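Long-range contacts in cruciferin (Brassica napus, PDB 3KGL), which probably serves as a seed storage protein, a nutrient reservoir of the 11S globulin family whose subunits assemble into hexamers: residues 352-357 and 371-376; 327-332 and 394-399. All coordinates share one frame; numbering follows the deposited sequence.

Contact 1: 352-357 and 371-376; sequences DGEAHV and QVSQGQ
A355 and V372 form the hydrogen-bonded pair at the heart of this antiparallel pairing in the second cupin domain. The bond from A355 N to V372 O measures 3.2 Å, while its return from V372 N to A355 O is weak. One pair further on, H356 ND1 donates to Q371 OE1 at 3.2 Å. The oxygen lies at the edge of the imidazole, in the ring plane, and receives the bond nearly in line with its C=O (165° at the oxygen), although ring and amide planes are 48° apart. A bend in the glutamine chain (chi2 63°) folds the amide over toward the partner strand. The other ring nitrogen, NE2, is held by D369, so the imidazole is gripped from two sides, with a sulfate ion close by. A leucine in place of Q371 would probably leave H356 ND1 without its acceptor and the ring, held by D369 alone among its named protein partners, freer to turn about CB-CG.

Toward the turn, the backbone bond from Q374 N to G353 O is weak, but a water joins the same two residues, accepting from G353 N at 3.0 Å and donating to Q374 OE1 at 2.6 Å. The chain then reverses in a type II turn closed by Q376 N on S373 O at 3.0 Å, with G375 at the third position, where positive phi is expected. The Q376 side chain doubles back on this turn, its OE1 taking S373 N at 2.9 Å from above the amide plane rather than along a lone pair.

V372, on the face it shares with A355, touches A14; V357 rests on V386 and K388, and its CG1 meets V372 CG2 at 3.9 Å.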
ATOM      1  N   ASP A 352     -28.536 -12.564 -13.255  1.00 46.95           N
ATOM      2  CA  ASP A 352     -29.667 -13.370 -13.692  1.00 34.21           C
ATOM      3  C   ASP A 352     -30.232 -14.242 -12.581  1.00 47.38           C
ATOM      4  O   ASP A 352     -29.528 -15.070 -12.000  1.00 35.32           O
ATOM      5  CB  ASP A 352     -29.247 -14.263 -14.860  1.00 62.55           C
ATOM      6  CG  ASP A 352     -28.961 -13.478 -16.123  1.00 82.87           C
ATOM      7  OD1 ASP A 352     -29.915 -12.835 -16.620  1.00 47.64           O
ATOM      8  OD2 ASP A 352     -27.797 -13.510 -16.612  1.00 51.29           O
ATOM      9  N   GLY A 353     -31.515 -14.065 -12.293  1.00 31.45           N
ATOM     10  CA  GLY A 353     -32.177 -14.933 -11.347  1.00 19.55           C
ATOM     11  C   GLY A 353     -31.912 -14.664  -9.877  1.00 43.77           C
ATOM     12  O   GLY A 353     -31.558 -13.558  -9.460  1.00 37.76           O
ATOM     13  N   GLU A 354     -32.087 -15.706  -9.083  1.00 20.85           N
ATOM     14  CA  GLU A 354     -32.165 -15.551  -7.651  1.00 13.38           C
ATOM     15  C   GLU A 354     -31.446 -16.695  -6.965  1.00 35.07           C
ATOM     16  O   GLU A 354     -31.413 -17.817  -7.467  1.00 26.48           O
ATOM     17  CB  GLU A 354     -33.633 -15.572  -7.203  1.00 35.02           C
ATOM     18  CG  GLU A 354     -34.504 -14.448  -7.731  1.00 61.29           C
ATOM     19  CD  GLU A 354     -35.449 -13.897  -6.666  1.00119.43           C
ATOM     20  OE1 GLU A 354     -36.184 -12.920  -6.952  1.00113.79           O
ATOM     21  OE2 GLU A 354     -35.447 -14.436  -5.534  1.00 45.10           O
ATOM     22  N   ALA A 355     -30.882 -16.413  -5.800  1.00 21.02           N
ATOM     23  CA  ALA A 355     -30.331 -17.463  -4.960  1.00 34.48           C
ATOM     24  C   ALA A 355     -30.397 -17.071  -3.493  1.00 19.30           C
ATOM     25  O   ALA A 355     -30.469 -15.894  -3.141  1.00 26.59           O
ATOM     26  CB  ALA A 355     -28.912 -17.789  -5.368  1.00  8.98           C
ATOM     27  N   HIS A 356     -30.384 -18.072  -2.630  1.00 33.73           N
ATOM     28  CA  HIS A 356     -30.453 -17.809  -1.214  1.00 30.86           C
ATOM     29  C   HIS A 356     -29.077 -17.974  -0.600  1.00 60.54           C
ATOM     30  O   HIS A 356     -28.468 -19.047  -0.681  1.00 51.53           O
ATOM     31  CB  HIS A 356     -31.455 -18.736  -0.540  1.00 28.76           C
ATOM     32  CG  HIS A 356     -31.692 -18.398   0.894  1.00 79.83           C
ATOM     33  ND1 HIS A 356     -32.705 -17.555   1.299  1.00 40.86           N
ATOM     34  CD2 HIS A 356     -31.020 -18.754   2.016  1.00 17.30           C
ATOM     35  CE1 HIS A 356     -32.656 -17.418   2.612  1.00 56.85           C
ATOM     36  NE2 HIS A 356     -31.644 -18.135   3.071  1.00 72.28           N
ATOM     37  N   VAL A 357     -28.575 -16.898  -0.002  1.00 41.68           N
ATOM     38  CA  VAL A 357     -27.226 -16.929   0.544  1.00 47.66           C
ATOM     39  C   VAL A 357     -27.165 -16.647   2.032  1.00 36.54           C
ATOM     40  O   VAL A 357     -27.980 -15.914   2.589  1.00 26.54           O
ATOM     41  CB  VAL A 357     -26.208 -15.998  -0.214  1.00 51.22           C
ATOM     42  CG1 VAL A 357     -26.890 -14.959  -1.099  1.00 11.22           C
ATOM     43  CG2 VAL A 357     -25.282 -15.320   0.775  1.00 41.01           C
ATOM     44  N   GLN A 371     -32.647 -13.600   0.097  1.00 43.40           N
ATOM     45  CA  GLN A 371     -32.661 -13.660  -1.345  1.00 27.25           C
ATOM     46  C   GLN A 371     -31.840 -12.538  -1.955  1.00 42.64           C
ATOM     47  O   GLN A 371     -31.733 -11.439  -1.403  1.00 43.46           O
ATOM     48  CB  GLN A 371     -34.097 -13.612  -1.841  1.00 37.26           C
ATOM     49  CG  GLN A 371     -34.406 -14.577  -2.976  1.00 34.87           C
ATOM     50  CD  GLN A 371     -34.250 -16.054  -2.598  1.00 63.39           C
ATOM     51  OE1 GLN A 371     -34.027 -16.415  -1.428  1.00 28.50           O
ATOM     52  NE2 GLN A 371     -34.361 -16.917  -3.603  1.00 43.12           N
ATOM     53  N   VAL A 372     -31.262 -12.833  -3.107  1.00 36.11           N
ATOM     54  CA  VAL A 372     -30.414 -11.892  -3.813  1.00 40.31           C
ATOM     55  C   VAL A 372     -30.691 -12.132  -5.285  1.00 50.39           C
ATOM     56  O   VAL A 372     -30.590 -13.262  -5.770  1.00 51.96           O
ATOM     57  CB  VAL A 372     -28.938 -12.148  -3.478  1.00 34.70           C
ATOM     58  CG1 VAL A 372     -28.049 -11.534  -4.498  1.00 45.25           C
ATOM     59  CG2 VAL A 372     -28.620 -11.589  -2.117  1.00 40.20           C
ATOM     60  N   SER A 373     -31.068 -11.078  -5.994  1.00 27.63           N
ATOM     61  CA  SER A 373     -31.580 -11.245  -7.341  1.00 36.92           C
ATOM     62  C   SER A 373     -30.981 -10.242  -8.316  1.00 44.57           C
ATOM     63  O   SER A 373     -30.200  -9.380  -7.928  1.00 33.21           O
ATOM     64  CB  SER A 373     -33.096 -11.106  -7.319  1.00 40.94           C
ATOM     65  OG  SER A 373     -33.467  -9.826  -6.841  1.00 52.81           O
ATOM     66  N   GLN A 374     -31.372 -10.355  -9.584  1.00 36.34           N
ATOM     67  CA  GLN A 374     -30.845  -9.508 -10.649  1.00 29.85           C
ATOM     68  C   GLN A 374     -30.593  -8.054 -10.261  1.00 38.39           C
ATOM     69  O   GLN A 374     -31.488  -7.360  -9.777  1.00 49.73           O
ATOM     70  CB  GLN A 374     -31.753  -9.559 -11.872  1.00 43.57           C
ATOM     71  CG  GLN A 374     -31.297  -8.652 -12.999  1.00 28.38           C
ATOM     72  CD  GLN A 374     -31.588  -9.238 -14.372  1.00 69.54           C
ATOM     73  OE1 GLN A 374     -31.788 -10.448 -14.519  1.00 61.73           O
ATOM     74  NE2 GLN A 374     -31.604  -8.381 -15.388  1.00109.16           N
ATOM     75  N   GLY A 375     -29.358  -7.605 -10.482  1.00 35.83           N
ATOM     76  CA  GLY A 375     -28.982  -6.213 -10.287  1.00 27.79           C
ATOM     77  C   GLY A 375     -28.597  -5.834  -8.874  1.00 32.35           C
ATOM     78  O   GLY A 375     -28.145  -4.725  -8.635  1.00 31.56           O
ATOM     79  N   GLN A 376     -28.775  -6.750  -7.932  1.00 33.57           N
ATOM     80  CA  GLN A 376     -28.337  -6.510  -6.564  1.00 28.44           C
ATOM     81  C   GLN A 376     -26.883  -6.910  -6.352  1.00 42.31           C
ATOM     82  O   GLN A 376     -26.356  -7.796  -7.035  1.00 28.50           O
ATOM     83  CB  GLN A 376     -29.229  -7.248  -5.577  1.00 29.91           C
ATOM     84  CG  GLN A 376     -30.690  -6.866  -5.678  1.00 17.25           C
ATOM     85  CD  GLN A 376     -31.520  -7.598  -4.666  1.00 29.75           C
ATOM     86  OE1 GLN A 376     -31.191  -8.720  -4.268  1.00 49.44           O
ATOM     87  NE2 GLN A 376     -32.605  -6.972  -4.233  1.00 45.39           N
TER
HETATM   88  O   HOH W   1     -33.467 -12.201 -13.647  1.00 41.94           O

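Contact 2: 327-332 and 394-399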
ATOM      1  N   ARG A 327     -16.907 -15.543 -12.570  1.00 27.17           N
ATOM      2  CA  ARG A 327     -18.248 -15.656 -13.133  1.00 39.78           C
ATOM      3  C   ARG A 327     -18.807 -17.052 -12.918  1.00 30.62           C
ATOM      4  O   ARG A 327     -18.088 -18.041 -13.061  1.00 51.30           O
ATOM      5  CB  ARG A 327     -18.241 -15.307 -14.623  1.00 27.74           C
ATOM      6  CG  ARG A 327     -19.437 -15.827 -15.409  1.00 18.91           C
ATOM      7  CD  ARG A 327     -20.702 -15.086 -15.100  1.00 21.82           C
ATOM      8  NE  ARG A 327     -21.528 -14.918 -16.292  1.00 32.96           N
ATOM      9  CZ  ARG A 327     -22.654 -14.202 -16.342  1.00 44.76           C
ATOM     10  NH1 ARG A 327     -23.117 -13.587 -15.261  1.00 39.82           N
ATOM     11  NH2 ARG A 327     -23.321 -14.092 -17.483  1.00 57.19           N
ATOM     12  N   GLY A 328     -20.086 -17.134 -12.564  1.00 37.71           N
ATOM     13  CA  GLY A 328     -20.725 -18.419 -12.343  1.00 29.60           C
ATOM     14  C   GLY A 328     -22.168 -18.512 -12.816  1.00 56.57           C
ATOM     15  O   GLY A 328     -22.965 -17.573 -12.662  1.00 38.24           O
ATOM     16  N   SER A 329     -22.491 -19.661 -13.406  1.00 35.93           N
ATOM     17  CA  SER A 329     -23.859 -20.019 -13.786  1.00 49.31           C
ATOM     18  C   SER A 329     -24.243 -21.344 -13.158  1.00 47.46           C
ATOM     19  O   SER A 329     -23.646 -22.370 -13.483  1.00 75.25           O
ATOM     20  CB  SER A 329     -23.970 -20.193 -15.299  1.00 39.90           C
ATOM     21  OG  SER A 329     -24.726 -19.158 -15.887  1.00 49.43           O
ATOM     22  N   ILE A 330     -25.242 -21.339 -12.282  1.00 33.12           N
ATOM     23  CA  ILE A 330     -25.756 -22.593 -11.729  1.00 54.18           C
ATOM     24  C   ILE A 330     -27.263 -22.766 -11.937  1.00 32.56           C
ATOM     25  O   ILE A 330     -27.988 -21.804 -12.157  1.00 48.97           O
ATOM     26  CB  ILE A 330     -25.353 -22.778 -10.250  1.00 23.32           C
ATOM     27  CG1 ILE A 330     -26.065 -21.782  -9.342  1.00 50.62           C
ATOM     28  CG2 ILE A 330     -23.856 -22.597 -10.096  1.00 39.96           C
ATOM     29  CD1 ILE A 330     -25.361 -21.604  -8.019  1.00 16.31           C
ATOM     30  N   ARG A 331     -27.729 -24.005 -11.888  1.00 47.13           N
ATOM     31  CA  ARG A 331     -29.134 -24.281 -12.150  1.00 58.12           C
ATOM     32  C   ARG A 331     -29.878 -24.494 -10.847  1.00 36.88           C
ATOM     33  O   ARG A 331     -29.295 -24.933  -9.863  1.00 42.95           O
ATOM     34  CB  ARG A 331     -29.282 -25.503 -13.052  1.00 93.21           C
ATOM     35  CG  ARG A 331     -28.216 -25.597 -14.137  1.00119.58           C
ATOM     36  CD  ARG A 331     -28.767 -26.276 -15.362  1.00 64.79           C
ATOM     37  NE  ARG A 331     -30.000 -25.618 -15.775  1.00 96.63           N
ATOM     38  CZ  ARG A 331     -30.699 -25.971 -16.842  1.00 94.39           C
ATOM     39  NH1 ARG A 331     -30.274 -26.974 -17.596  1.00 72.95           N
ATOM     40  NH2 ARG A 331     -31.814 -25.326 -17.154  1.00 73.63           N
ATOM     41  N   GLN A 332     -31.165 -24.166 -10.850  1.00 53.28           N
ATOM     42  CA  GLN A 332     -32.002 -24.248  -9.657  1.00 37.40           C
ATOM     43  C   GLN A 332     -31.565 -25.346  -8.693  1.00 38.01           C
ATOM     44  O   GLN A 332     -31.330 -26.491  -9.089  1.00 49.70           O
ATOM     45  CB  GLN A 332     -33.468 -24.440 -10.055  1.00 59.04           C
ATOM     46  CG  GLN A 332     -34.449 -24.494  -8.886  1.00 55.16           C
ATOM     47  CD  GLN A 332     -35.871 -24.148  -9.303  1.00 60.86           C
ATOM     48  OE1 GLN A 332     -36.320 -24.516 -10.391  1.00 66.87           O
ATOM     49  NE2 GLN A 332     -36.586 -23.431  -8.438  1.00 77.24           N
ATOM     50  N   GLN A 394     -32.122 -20.678 -13.409  1.00 49.82           N
ATOM     51  CA  GLN A 394     -30.675 -20.665 -13.239  1.00 52.49           C
ATOM     52  C   GLN A 394     -30.164 -19.358 -12.648  1.00 43.68           C
ATOM     53  O   GLN A 394     -30.685 -18.275 -12.928  1.00 57.98           O
ATOM     54  CB  GLN A 394     -29.941 -21.047 -14.521  1.00 52.69           C
ATOM     55  CG  GLN A 394     -29.628 -19.905 -15.462  1.00 35.36           C
ATOM     56  CD  GLN A 394     -28.782 -20.378 -16.638  1.00110.43           C
ATOM     57  OE1 GLN A 394     -28.031 -21.364 -16.527  1.00 55.68           O
ATOM     58  NE2 GLN A 394     -28.906 -19.687 -17.773  1.00 34.78           N
ATOM     59  N   PHE A 395     -29.154 -19.494 -11.796  1.00 40.46           N
ATOM     60  CA  PHE A 395     -28.526 -18.377 -11.103  1.00 51.80           C
ATOM     61  C   PHE A 395     -27.223 -18.006 -11.797  1.00 26.00           C
ATOM     62  O   PHE A 395     -26.396 -18.871 -12.066  1.00 64.30           O
ATOM     63  CB  PHE A 395     -28.227 -18.782  -9.658  1.00 28.50           C
ATOM     64  CG  PHE A 395     -27.699 -17.668  -8.817  1.00 45.78           C
ATOM     65  CD1 PHE A 395     -28.406 -16.481  -8.696  1.00 39.11           C
ATOM     66  CD2 PHE A 395     -26.504 -17.804  -8.136  1.00 21.17           C
ATOM     67  CE1 PHE A 395     -27.923 -15.440  -7.910  1.00 45.40           C
ATOM     68  CE2 PHE A 395     -26.020 -16.766  -7.353  1.00 29.10           C
ATOM     69  CZ  PHE A 395     -26.732 -15.579  -7.244  1.00 18.45           C
ATOM     70  N   ARG A 396     -27.031 -16.728 -12.101  1.00 38.80           N
ATOM     71  CA  ARG A 396     -25.768 -16.303 -12.695  1.00 59.49           C
ATOM     72  C   ARG A 396     -25.309 -14.994 -12.100  1.00 52.29           C
ATOM     73  O   ARG A 396     -26.106 -14.089 -11.861  1.00 36.04           O
ATOM     74  CB  ARG A 396     -25.881 -16.192 -14.206  1.00 32.48           C
ATOM     75  CG  ARG A 396     -26.868 -17.156 -14.759  1.00 43.02           C
ATOM     76  CD  ARG A 396     -26.553 -17.522 -16.170  1.00 61.75           C
ATOM     77  NE  ARG A 396     -26.380 -16.370 -17.034  1.00 41.59           N
ATOM     78  CZ  ARG A 396     -25.604 -16.397 -18.107  1.00 90.61           C
ATOM     79  NH1 ARG A 396     -25.482 -15.315 -18.872  1.00 97.02           N
ATOM     80  NH2 ARG A 396     -24.940 -17.516 -18.395  1.00 39.75           N
ATOM     81  N   TRP A 397     -24.010 -14.900 -11.867  1.00 35.80           N
ATOM     82  CA  TRP A 397     -23.486 -13.793 -11.099  1.00 29.88           C
ATOM     83  C   TRP A 397     -22.038 -13.538 -11.457  1.00 31.71           C
ATOM     84  O   TRP A 397     -21.397 -14.353 -12.115  1.00 54.56           O
ATOM     85  CB  TRP A 397     -23.636 -14.086  -9.598  1.00 33.33           C
ATOM     86  CG  TRP A 397     -22.611 -15.052  -8.997  1.00 23.44           C
ATOM     87  CD1 TRP A 397     -21.559 -14.723  -8.203  1.00 45.26           C
ATOM     88  CD2 TRP A 397     -22.570 -16.482  -9.133  1.00 28.59           C
ATOM     89  NE1 TRP A 397     -20.863 -15.839  -7.844  1.00 39.30           N
ATOM     90  CE2 TRP A 397     -21.464 -16.936  -8.397  1.00 40.38           C
ATOM     91  CE3 TRP A 397     -23.360 -17.418  -9.803  1.00 47.96           C
ATOM     92  CZ2 TRP A 397     -21.125 -18.283  -8.310  1.00 51.05           C
ATOM     93  CZ3 TRP A 397     -23.028 -18.754  -9.712  1.00 23.48           C
ATOM     94  CH2 TRP A 397     -21.919 -19.174  -8.971  1.00 45.67           C
ATOM     95  N   ILE A 398     -21.530 -12.394 -11.022  1.00 42.33           N
ATOM     96  CA  ILE A 398     -20.137 -12.046 -11.229  1.00 40.50           C
ATOM     97  C   ILE A 398     -19.570 -11.526  -9.893  1.00 29.42           C
ATOM     98  O   ILE A 398     -20.154 -10.628  -9.292  1.00 56.59           O
ATOM     99  CB  ILE A 398     -20.011 -11.016 -12.403  1.00 37.14           C
ATOM    100  CG1 ILE A 398     -18.845 -11.362 -13.334  1.00 61.90           C
ATOM    101  CG2 ILE A 398     -19.955  -9.587 -11.902  1.00 47.16           C
ATOM    102  CD1 ILE A 398     -17.509 -11.616 -12.642  1.00 33.26           C
ATOM    103  N   GLU A 399     -18.487 -12.141  -9.399  1.00 28.73           N
ATOM    104  CA  GLU A 399     -17.742 -11.641  -8.228  1.00 25.62           C
ATOM    105  C   GLU A 399     -16.492 -10.863  -8.662  1.00 25.78           C
ATOM    106  O   GLU A 399     -15.745 -11.319  -9.518  1.00 32.85           O
ATOM    107  CB  GLU A 399     -17.282 -12.786  -7.324  1.00 17.31           C
ATOM    108  CG  GLU A 399     -18.362 -13.755  -6.853  1.00 38.33           C
ATOM    109  CD  GLU A 399     -17.800 -14.894  -5.992  1.00 61.57           C
ATOM    110  OE1 GLU A 399     -16.814 -14.666  -5.250  1.00 48.90           O
ATOM    111  OE2 GLU A 399     -18.350 -16.019  -6.050  1.00 36.73           O
TER
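G328 and W397, like I330 and F395, are hydrogen-bonded pairs of two antiparallel strands in the cupin sheet. G328 N reaches W397 O at 3.1 Å, and I330 N donates to F395 O at 2.7 Å.

Aromatic and apolar contacts occupy the face bearing I330, F395 and W397. W397 CG stands between its backbone N and carbonyl carbon (chi1 78°), which carries the indole across to G328, where a side chain would run into the ring. G328 CA makes a CH-pi contact 3.7 Å from the six-membered ring's centroid, while F395 CE2 sits over the opposite face. I330 CG2 meets the indole edge near CZ3, and I330 CG1 packs alongside F395 CB at 3.7 Å. In the ring plane, W397 NE1 donates to the anti lone pair of E399 OE2 at 3.1 Å, which helps hold the indole in its orientation.

Charged groups gather on the other face. R327 NH2 lies over one face of the R396 guanidinium, planes 58° apart, with no bond between these donors. R327 NH1 bonds to T351 and NE forms a salt bridge with D292. The charge of the buried R327 and its neighbour R396 is probably balanced by D292 and D352.

In the fold
Both contacts lie in the second cupin domain, their centres about 9 Å apart. Along the chain the order is 327-332, 352-357, 371-376, 394-399, so the strands of contact 1 fall between those of contact 2. Contact 2 joins two inner strands of one antiparallel sheet, 324-331 and 394-401; strand 346-352 of that sheet runs on through contact 1 into strand 354-360 of the facing sheet. Where the chain passes over, D352 OD2 meets R396 NE at 3.2 Å in a salt bridge that ties neighbouring strands of the contact 2 sheet. The two sheets of this cupin sandwich are themselves linked by the continuous chain and by the F395 ring, which packs on E354 and A355.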